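Local atomic coordinates of glutamate tRNA ligase (Elizabethkingia meningoseptica, PDB entry 6BRL), a protein that probably attaches glutamate to its cognate tRNA at the expense of ATP, as a class I glutamyl-tRNA synthetase. Residues 226-231 / 253-258; 14-19 / 30-35. All coordinates share one frame; numbering follows the deposited sequence.

Overall arrangement
Contact 1 (226-231 / 253-258) and contact 2 (14-19 / 30-35) both lie in the class I catalytic domain, their centres about 10 Å apart, and both touch the bound glutamic acid. Each belongs to its own beta-alpha-beta unit, and the two meet on helix 26-41 and strand 13-16. Arg30 NH2 lies 2.8 Å from Ser257 O, a probable hydrogen bond that ties the helix to the end of strand 252-256. Nearby, Asp35 OD1 packs 3.5 Å from Ile227 CB, and Arg15 NH2 lies 3.6 Å from Val226 CG1. Arg15 and Arg228, one arginine from each contact, both bind the side-chain carboxylate of the glutamic acid.

Contact 1 (226-231 / 253-258). With GLU (glutamic acid), chain B; EDO (1,2-ethanediol), chain C.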
ATOM      1  N   VAL A 226     -16.683  -6.735  10.847  1.00 20.33           N
ATOM      2  CA  VAL A 226     -16.565  -5.960   9.620  1.00 22.48           C
ATOM      3  C   VAL A 226     -15.603  -4.821   9.924  1.00 32.46           C
ATOM      4  O   VAL A 226     -15.902  -3.948  10.748  1.00 26.46           O
ATOM      5  CB  VAL A 226     -17.922  -5.421   9.153  1.00 24.05           C
ATOM      6  CG1 VAL A 226     -17.769  -4.461   7.962  1.00 23.82           C
ATOM      7  CG2 VAL A 226     -18.913  -6.602   8.815  1.00 18.29           C
ATOM      8  N   ILE A 227     -14.446  -4.829   9.276  1.00 22.04           N
ATOM      9  CA  ILE A 227     -13.433  -3.778   9.447  1.00 24.13           C
ATOM     10  C   ILE A 227     -13.326  -3.037   8.119  1.00 24.79           C
ATOM     11  O   ILE A 227     -12.980  -3.640   7.098  1.00 28.24           O
ATOM     12  CB  ILE A 227     -12.078  -4.375   9.863  1.00 25.55           C
ATOM     13  CG1 ILE A 227     -12.211  -5.188  11.152  1.00 23.80           C
ATOM     14  CG2 ILE A 227     -10.941  -3.280   9.942  1.00 29.09           C
ATOM     15  CD1 ILE A 227     -11.014  -6.112  11.392  1.00 30.16           C
ATOM     16  N   ARG A 228     -13.628  -1.743   8.117  1.00 24.67           N
ATOM     17  CA  ARG A 228     -13.610  -0.981   6.873  1.00 23.82           C
ATOM     18  C   ARG A 228     -13.316   0.478   7.186  1.00 24.92           C
ATOM     19  O   ARG A 228     -13.227   0.877   8.356  1.00 21.73           O
ATOM     20  CB  ARG A 228     -14.936  -1.131   6.119  1.00 23.86           C
ATOM     21  CG  ARG A 228     -16.093  -0.650   6.933  1.00 28.41           C
ATOM     22  CD  ARG A 228     -17.399  -1.133   6.288  1.00 25.63           C
ATOM     23  NE  ARG A 228     -18.556  -0.553   6.969  1.00 27.15           N
ATOM     24  CZ  ARG A 228     -19.799  -1.012   6.818  1.00 30.25           C
ATOM     25  NH1 ARG A 228     -20.015  -2.065   6.019  1.00 28.11           N
ATOM     26  NH2 ARG A 228     -20.817  -0.426   7.449  1.00 36.26           N
ATOM     27  N   GLY A 229     -13.160   1.283   6.126  1.00 23.49           N
ATOM     28  CA  GLY A 229     -12.855   2.696   6.303  1.00 23.84           C
ATOM     29  C   GLY A 229     -14.055   3.516   6.774  1.00 28.33           C
ATOM     30  O   GLY A 229     -15.239   3.194   6.540  1.00 25.15           O
ATOM     31  N   GLU A 230     -13.732   4.651   7.387  1.00 24.36           N
ATOM     32  CA  GLU A 230     -14.756   5.558   7.907  1.00 28.80           C
ATOM     33  C   GLU A 230     -15.649   6.156   6.829  1.00 28.81           C
ATOM     34  O   GLU A 230     -16.683   6.732   7.166  1.00 28.28           O
ATOM     35  CB  GLU A 230     -14.107   6.698   8.689  1.00 28.63           C
ATOM     36  CG  GLU A 230     -13.243   7.624   7.830  1.00 29.82           C
ATOM     37  CD  GLU A 230     -12.741   8.845   8.598  1.00 35.68           C
ATOM     38  OE1 GLU A 230     -13.459   9.335   9.477  1.00 40.66           O
ATOM     39  OE2 GLU A 230     -11.630   9.325   8.322  1.00 32.83           O
ATOM     40  N   GLU A 231     -15.309   6.049   5.547  1.00 28.56           N
ATOM     41  CA  GLU A 231     -16.265   6.558   4.560  1.00 28.48           C
ATOM     42  C   GLU A 231     -17.612   5.828   4.632  1.00 23.77           C
ATOM     43  O   GLU A 231     -18.632   6.377   4.211  1.00 26.48           O
ATOM     44  CB  GLU A 231     -15.663   6.459   3.146  1.00 37.25           C
ATOM     45  CG  GLU A 231     -15.523   5.038   2.613  1.00 38.25           C
ATOM     46  CD  GLU A 231     -14.199   4.364   2.991  1.00 40.90           C
ATOM     47  OE1 GLU A 231     -13.496   4.862   3.919  1.00 41.07           O
ATOM     48  OE2 GLU A 231     -13.880   3.328   2.350  1.00 40.90           O
ATOM     49  N   PHE A 253     -18.593  -3.995  14.180  1.00 24.96           N
ATOM     50  CA  PHE A 253     -17.996  -3.086  13.199  1.00 26.08           C
ATOM     51  C   PHE A 253     -16.799  -2.362  13.796  1.00 30.14           C
ATOM     52  O   PHE A 253     -16.795  -2.025  14.989  1.00 28.28           O
ATOM     53  CB  PHE A 253     -19.002  -2.031  12.694  1.00 20.00           C
ATOM     54  CG  PHE A 253     -20.161  -2.630  11.913  1.00 32.05           C
ATOM     55  CD1 PHE A 253     -21.284  -3.163  12.576  1.00 31.54           C
ATOM     56  CD2 PHE A 253     -20.117  -2.670  10.529  1.00 30.27           C
ATOM     57  CE1 PHE A 253     -22.350  -3.712  11.840  1.00 27.54           C
ATOM     58  CE2 PHE A 253     -21.154  -3.223   9.780  1.00 28.41           C
ATOM     59  CZ  PHE A 253     -22.278  -3.744  10.432  1.00 23.99           C
ATOM     60  N   ALA A 254     -15.792  -2.103  12.943  1.00 24.79           N
ATOM     61  CA  ALA A 254     -14.641  -1.263  13.304  1.00 27.74           C
ATOM     62  C   ALA A 254     -14.344  -0.345  12.130  1.00 26.44           C
ATOM     63  O   ALA A 254     -14.051  -0.835  11.037  1.00 26.74           O
ATOM     64  CB  ALA A 254     -13.401  -2.105  13.616  1.00 24.14           C
ATOM     65  N   HIS A 255     -14.431   0.973  12.318  1.00 28.49           N
ATOM     66  CA  HIS A 255     -14.257   1.890  11.186  1.00 26.41           C
ATOM     67  C   HIS A 255     -12.931   2.620  11.324  1.00 26.45           C
ATOM     68  O   HIS A 255     -12.736   3.342  12.302  1.00 26.31           O
ATOM     69  CB  HIS A 255     -15.414   2.888  11.088  1.00 27.33           C
ATOM     70  CG  HIS A 255     -16.648   2.291  10.470  1.00 24.16           C
ATOM     71  ND1 HIS A 255     -17.518   1.485  11.183  1.00 24.63           N
ATOM     72  CD2 HIS A 255     -17.101   2.300   9.190  1.00 26.72           C
ATOM     73  CE1 HIS A 255     -18.476   1.056  10.372  1.00 26.74           C
ATOM     74  NE2 HIS A 255     -18.241   1.525   9.153  1.00 25.96           N
ATOM     75  N   LEU A 256     -12.051   2.472  10.321  1.00 27.04           N
ATOM     76  CA  LEU A 256     -10.701   3.046  10.341  1.00 25.26           C
ATOM     77  C   LEU A 256     -10.691   4.463   9.774  1.00 28.28           C
ATOM     78  O   LEU A 256     -11.253   4.712   8.703  1.00 25.20           O
ATOM     79  CB  LEU A 256      -9.758   2.158   9.523  1.00 22.28           C
ATOM     80  CG  LEU A 256      -9.702   0.683   9.978  1.00 22.46           C
ATOM     81  CD1 LEU A 256      -8.986  -0.225   8.939  1.00 22.39           C
ATOM     82  CD2 LEU A 256      -8.952   0.667  11.303  1.00 23.68           C
ATOM     83  N   SER A 257     -10.040   5.382  10.473  1.00 26.61           N
ATOM     84  CA  SER A 257      -9.930   6.747   9.970  1.00 28.97           C
ATOM     85  C   SER A 257      -8.971   6.817   8.779  1.00 30.37           C
ATOM     86  O   SER A 257      -7.972   6.097   8.711  1.00 28.23           O
ATOM     87  CB  SER A 257      -9.455   7.687  11.065  1.00 31.03           C
ATOM     88  OG  SER A 257     -10.365   7.684  12.128  1.00 31.78           O
ATOM     89  N   LEU A 258      -9.282   7.715   7.846  1.00 31.59           N
ATOM     90  CA  LEU A 258      -8.498   7.857   6.616  1.00 32.18           C
ATOM     91  C   LEU A 258      -7.077   8.304   6.923  1.00 28.51           C
ATOM     92  O   LEU A 258      -6.857   9.121   7.815  1.00 27.00           O
ATOM     93  CB  LEU A 258      -9.149   8.886   5.681  1.00 35.52           C
ATOM     94  CG  LEU A 258     -10.500   8.475   5.064  1.00 43.92           C
ATOM     95  CD1 LEU A 258     -11.064   9.558   4.158  1.00 51.80           C
ATOM     96  CD2 LEU A 258     -10.355   7.165   4.323  1.00 38.91           C
TER
HETATM   97  N   GLU B 601     -17.026  -2.821  -1.657  1.00 47.23           N
HETATM   98  CA  GLU B 601     -16.777  -1.976  -0.481  1.00 58.71           C
HETATM   99  C   GLU B 601     -15.489  -1.129  -0.634  1.00 62.97           C
HETATM  100  O   GLU B 601     -15.170  -0.244   0.189  1.00 50.05           O
HETATM  101  CB  GLU B 601     -16.704  -2.844   0.782  1.00 46.03           C
HETATM  102  CG  GLU B 601     -16.949  -2.093   2.078  1.00 46.29           C
HETATM  103  CD  GLU B 601     -17.124  -3.041   3.251  1.00 45.16           C
HETATM  104  OE1 GLU B 601     -18.304  -3.219   3.702  1.00 44.45           O
HETATM  105  OE2 GLU B 601     -16.081  -3.613   3.684  1.00 44.43           O
HETATM  106  OXT GLU B 601     -14.741  -1.309  -1.616  1.00 52.17           O
HETATM  107  C1  EDO C 602      -7.086   4.153  11.844  1.00 31.96           C
HETATM  108  O1  EDO C 602      -8.291   4.390  12.609  1.00 26.55           O
HETATM  109  C2  EDO C 602      -5.955   5.042  12.356  1.00 32.79           C
HETATM  110  O2  EDO C 602      -6.195   6.435  12.101  1.00 37.15           O
HETATM  111  O   HOH W   1      -8.706  10.566   8.874  1.00 47.98           O
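This contact is the paired core of a beta-alpha-beta unit: Val226 to Gly229 of strand 225-229 run parallel to Phe253 to Leu256 of strand 252-256, with helix 236-246 as the connection. Four hydrogen bonds alternate along the ladder, from Ala254 N to Val226 O, Arg228 N to Ala254 O, Leu256 N to Arg228 O (2.8 Å) and Glu230 N to Leu256 O, the last carrying the pairing just past the strand end.

On one face stand Val226, Arg228, Phe253 and His255. Phe253 lies alongside Val226, with CD2 3.8 Å from Val226 CB, and puts CE2 over one face of the Arg228 guanidinium, 3.7 Å from NH2. The two planes are 50° apart, too steep for a parallel stack. His255 approaches the guanidinium edge, its NE2 3.0 Å from Arg228 NE, while a hydrogen bond between ND1 and Asp183 OD1 helps to set the imidazole's rotation. Arg228 tucks CG between its backbone N and carbonyl carbon (chi1 60°); from there the extended chain carries NH1 to the bound glutamic acid, where it donates to OE1 at 3.1 Å. NH2 is held by His239.

The opposite face is apolar: Ile227 CG2 meets Leu256 CD1 at 3.8 Å, Ala254 CB lies beside Ile227 CG1, and Ile227 and Leu256 pack against helix 26-41.

Beyond the strands Glu230 reaches across with its chain extended. OE2 accepts Leu258 N at 2.9 Å, almost straight (176°) but above the carboxylate plane and on the anti side; water 1 bridges the same oxygen to Leu258 O. OE1 makes a salt bridge to Arg186, so both carboxylate oxygens are engaged. A parallel beta-alpha-beta unit with helices on both faces is typical of the Rossmann-type catalytic domain; here it supplies Arg228 to the glutamate pocket.

Contact 2 (14-19 / 30-35); sequences VRFAPS and RTALYD. With GLU (glutamic acid), chain B.
Phe16 and Ala32 form the tight part of this contact, where strand 13-16 runs nearly antiparallel to helix 26-41. Ala32 CB sits over the centre of the Phe16 ring, 3.7 Å from the centroid and 6° off its normal, a clear CH-pi contact; Pro18 CD covers the other face, nearer the rim. The ring is swung there because CG lies anti to the backbone N (chi1 -176°), and Thr31 CG2 touches CD1. At Val14, CG2 presses to 3.3 Å from Asp35 O as the two side chains slide past each other.

The polar side is looser. No direct hydrogen bond crosses the contact; water 2 links it, accepting from Arg15 N at 3.2 Å and apparently donating to Asp35 OD1 at 2.9 Å. Arg15, one residue before Phe16, starts away from the helix; held at NE by Asp218, it grips the side-chain carboxylate of the glutamic acid with NH1 to OE2 (2.9 Å) and NH2 to OE1 (3.0 Å). Beyond Phe16, Ala17 O takes the ligand's amino group. A first strand running into the substrate pocket, backed by the helix that begins within the HIGH-type signature, is the hallmark of the class I synthetase Rossmann fold.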
ATOM      1  N   VAL A  14     -13.414 -12.600   9.103  1.00 24.15           N
ATOM      2  CA  VAL A  14     -13.360 -11.243   8.551  1.00 17.04           C
ATOM      3  C   VAL A  14     -13.218 -11.343   7.031  1.00 21.00           C
ATOM      4  O   VAL A  14     -12.748 -12.346   6.505  1.00 28.62           O
ATOM      5  CB  VAL A  14     -12.193 -10.411   9.139  1.00 26.18           C
ATOM      6  CG1 VAL A  14     -12.272 -10.355  10.685  1.00 26.51           C
ATOM      7  CG2 VAL A  14     -10.874 -10.979   8.708  1.00 30.04           C
ATOM      8  N   ARG A  15     -13.610 -10.286   6.327  1.00 22.61           N
ATOM      9  CA  ARG A  15     -13.485 -10.269   4.866  1.00 21.98           C
ATOM     10  C   ARG A  15     -12.981  -8.914   4.401  1.00 23.18           C
ATOM     11  O   ARG A  15     -13.473  -7.875   4.848  1.00 22.98           O
ATOM     12  CB  ARG A  15     -14.808 -10.586   4.148  1.00 18.30           C
ATOM     13  CG  ARG A  15     -15.879  -9.470   4.098  1.00 25.11           C
ATOM     14  CD  ARG A  15     -16.419  -9.007   5.478  1.00 28.19           C
ATOM     15  NE  ARG A  15     -17.531  -8.065   5.304  1.00 27.73           N
ATOM     16  CZ  ARG A  15     -17.361  -6.783   4.969  1.00 29.52           C
ATOM     17  NH1 ARG A  15     -16.119  -6.285   4.792  1.00 23.48           N
ATOM     18  NH2 ARG A  15     -18.420  -5.990   4.792  1.00 21.26           N
ATOM     19  N   PHE A  16     -11.974  -8.948   3.534  1.00 22.79           N
ATOM     20  CA  PHE A  16     -11.588  -7.807   2.719  1.00 24.20           C
ATOM     21  C   PHE A  16     -12.482  -7.841   1.484  1.00 22.36           C
ATOM     22  O   PHE A  16     -12.544  -8.863   0.800  1.00 22.69           O
ATOM     23  CB  PHE A  16     -10.097  -7.912   2.362  1.00 21.98           C
ATOM     24  CG  PHE A  16      -9.551  -6.725   1.589  1.00 20.30           C
ATOM     25  CD1 PHE A  16      -9.788  -5.430   2.021  1.00 21.98           C
ATOM     26  CD2 PHE A  16      -8.770  -6.911   0.474  1.00 24.15           C
ATOM     27  CE1 PHE A  16      -9.276  -4.327   1.344  1.00 24.73           C
ATOM     28  CE2 PHE A  16      -8.248  -5.802  -0.240  1.00 25.48           C
ATOM     29  CZ  PHE A  16      -8.504  -4.514   0.193  1.00 26.14           C
ATOM     30  N   ALA A  17     -13.261  -6.783   1.261  1.00 22.63           N
ATOM     31  CA  ALA A  17     -14.320  -6.770   0.251  1.00 26.70           C
ATOM     32  C   ALA A  17     -14.134  -5.609  -0.727  1.00 29.24           C
ATOM     33  O   ALA A  17     -15.016  -4.766  -0.873  1.00 26.69           O
ATOM     34  CB  ALA A  17     -15.686  -6.679   0.927  1.00 29.83           C
ATOM     35  N   PRO A  18     -12.994  -5.510  -1.395  1.00 25.43           N
ATOM     36  CA  PRO A  18     -12.822  -4.402  -2.336  1.00 24.41           C
ATOM     37  C   PRO A  18     -13.655  -4.623  -3.594  1.00 26.59           C
ATOM     38  O   PRO A  18     -13.855  -5.759  -4.053  1.00 27.69           O
ATOM     39  CB  PRO A  18     -11.327  -4.445  -2.670  1.00 29.47           C
ATOM     40  CG  PRO A  18     -11.067  -5.945  -2.778  1.00 26.16           C
ATOM     41  CD  PRO A  18     -11.941  -6.526  -1.562  1.00 29.71           C
ATOM     42  N   SER A  19     -14.138  -3.499  -4.151  1.00 31.87           N
ATOM     43  CA  SER A  19     -14.711  -3.485  -5.495  0.52 34.10           C
ATOM     44  C   SER A  19     -13.603  -3.402  -6.538  1.00 33.53           C
ATOM     45  O   SER A  19     -12.573  -2.766  -6.308  1.00 30.23           O
ATOM     46  CB  SER A  19     -15.643  -2.294  -5.677  0.52 34.23           C
ATOM     47  OG  SER A  19     -14.925  -1.080  -5.549  0.52 32.65           O
ATOM     48  N   ARG A  30      -3.955  -1.329   4.199  1.00 21.60           N
ATOM     49  CA  ARG A  30      -4.043  -1.324   5.660  1.00 19.18           C
ATOM     50  C   ARG A  30      -5.309  -2.016   6.146  1.00 20.20           C
ATOM     51  O   ARG A  30      -5.277  -2.770   7.137  1.00 21.15           O
ATOM     52  CB  ARG A  30      -3.963   0.111   6.204  1.00 20.85           C
ATOM     53  CG  ARG A  30      -3.847   0.140   7.766  1.00 23.67           C
ATOM     54  CD  ARG A  30      -4.057   1.553   8.334  1.00 24.71           C
ATOM     55  NE  ARG A  30      -5.331   2.122   7.878  1.00 26.52           N
ATOM     56  CZ  ARG A  30      -5.700   3.389   8.062  1.00 24.39           C
ATOM     57  NH1 ARG A  30      -4.933   4.226   8.742  1.00 24.52           N
ATOM     58  NH2 ARG A  30      -6.844   3.824   7.567  1.00 27.39           N
ATOM     59  N   THR A  31      -6.438  -1.830   5.443  1.00 20.86           N
ATOM     60  CA  THR A  31      -7.646  -2.529   5.874  1.00 20.71           C
ATOM     61  C   THR A  31      -7.473  -4.045   5.742  1.00 26.70           C
ATOM     62  O   THR A  31      -7.847  -4.813   6.643  1.00 25.32           O
ATOM     63  CB  THR A  31      -8.862  -2.061   5.051  1.00 22.76           C
ATOM     64  OG1 THR A  31      -9.172  -0.694   5.342  1.00 23.09           O
ATOM     65  CG2 THR A  31     -10.054  -2.951   5.310  1.00 21.47           C
ATOM     66  N   ALA A  32      -6.909  -4.489   4.606  1.00 23.23           N
ATOM     67  CA  ALA A  32      -6.652  -5.912   4.401  1.00 23.83           C
ATOM     68  C   ALA A  32      -5.740  -6.451   5.492  1.00 23.40           C
ATOM     69  O   ALA A  32      -5.987  -7.529   6.050  1.00 23.38           O
ATOM     70  CB  ALA A  32      -6.021  -6.140   3.023  1.00 19.49           C
ATOM     71  N   LEU A  33      -4.675  -5.704   5.796  1.00 22.82           N
ATOM     72  CA  LEU A  33      -3.739  -6.103   6.843  1.00 24.45           C
ATOM     73  C   LEU A  33      -4.445  -6.231   8.191  1.00 21.81           C
ATOM     74  O   LEU A  33      -4.277  -7.226   8.903  1.00 24.05           O
ATOM     75  CB  LEU A  33      -2.592  -5.090   6.923  1.00 22.46           C
ATOM     76  CG  LEU A  33      -1.586  -5.361   8.066  1.00 32.30           C
ATOM     77  CD1 LEU A  33      -0.895  -6.730   7.898  1.00 24.29           C
ATOM     78  CD2 LEU A  33      -0.550  -4.213   8.139  1.00 26.52           C
ATOM     79  N   TYR A  34      -5.246  -5.235   8.572  1.00 21.75           N
ATOM     80  CA  TYR A  34      -5.845  -5.369   9.893  1.00 22.49           C
ATOM     81  C   TYR A  34      -6.871  -6.496   9.888  1.00 23.02           C
ATOM     82  O   TYR A  34      -7.038  -7.155  10.907  1.00 25.34           O
ATOM     83  CB  TYR A  34      -6.490  -4.057  10.367  1.00 23.80           C
ATOM     84  CG  TYR A  34      -5.501  -2.923  10.701  1.00 22.36           C
ATOM     85  CD1 TYR A  34      -4.122  -3.152  10.767  1.00 20.41           C
ATOM     86  CD2 TYR A  34      -5.962  -1.640  10.952  1.00 22.01           C
ATOM     87  CE1 TYR A  34      -3.237  -2.108  11.079  1.00 19.98           C
ATOM     88  CE2 TYR A  34      -5.086  -0.585  11.255  1.00 23.04           C
ATOM     89  CZ  TYR A  34      -3.733  -0.832  11.325  1.00 23.64           C
ATOM     90  OH  TYR A  34      -2.885   0.211  11.619  1.00 25.65           O
ATOM     91  N   ASP A  35      -7.553  -6.749   8.751  1.00 22.78           N
ATOM     92  CA  ASP A  35      -8.393  -7.947   8.633  1.00 20.45           C
ATOM     93  C   ASP A  35      -7.567  -9.185   8.937  1.00 26.36           C
ATOM     94  O   ASP A  35      -7.902  -9.986   9.816  1.00 27.80           O
ATOM     95  CB  ASP A  35      -8.967  -8.099   7.206  1.00 23.75           C
ATOM     96  CG  ASP A  35     -10.168  -7.220   6.944  1.00 29.41           C
ATOM     97  OD1 ASP A  35     -11.005  -7.070   7.862  1.00 24.98           O
ATOM     98  OD2 ASP A  35     -10.301  -6.715   5.797  1.00 24.97           O
TER
HETATM   99  N   GLU B 601     -17.026  -2.821  -1.657  1.00 47.23           N
HETATM  100  CA  GLU B 601     -16.777  -1.976  -0.481  1.00 58.71           C
HETATM  101  C   GLU B 601     -15.489  -1.129  -0.634  1.00 62.97           C
HETATM  102  O   GLU B 601     -15.170  -0.244   0.189  1.00 50.05           O
HETATM  103  CB  GLU B 601     -16.704  -2.844   0.782  1.00 46.03           C
HETATM  104  CG  GLU B 601     -16.949  -2.093   2.078  1.00 46.29           C
HETATM  105  CD  GLU B 601     -17.124  -3.041   3.251  1.00 45.16           C
HETATM  106  OE1 GLU B 601     -18.304  -3.219   3.702  1.00 44.45           O
HETATM  107  OE2 GLU B 601     -16.081  -3.613   3.684  1.00 44.43           O
HETATM  108  OXT GLU B 601     -14.741  -1.309  -1.616  1.00 52.17           O
HETATM  109  O   HOH W   2     -13.835  -7.539   7.874  1.00 30.42           O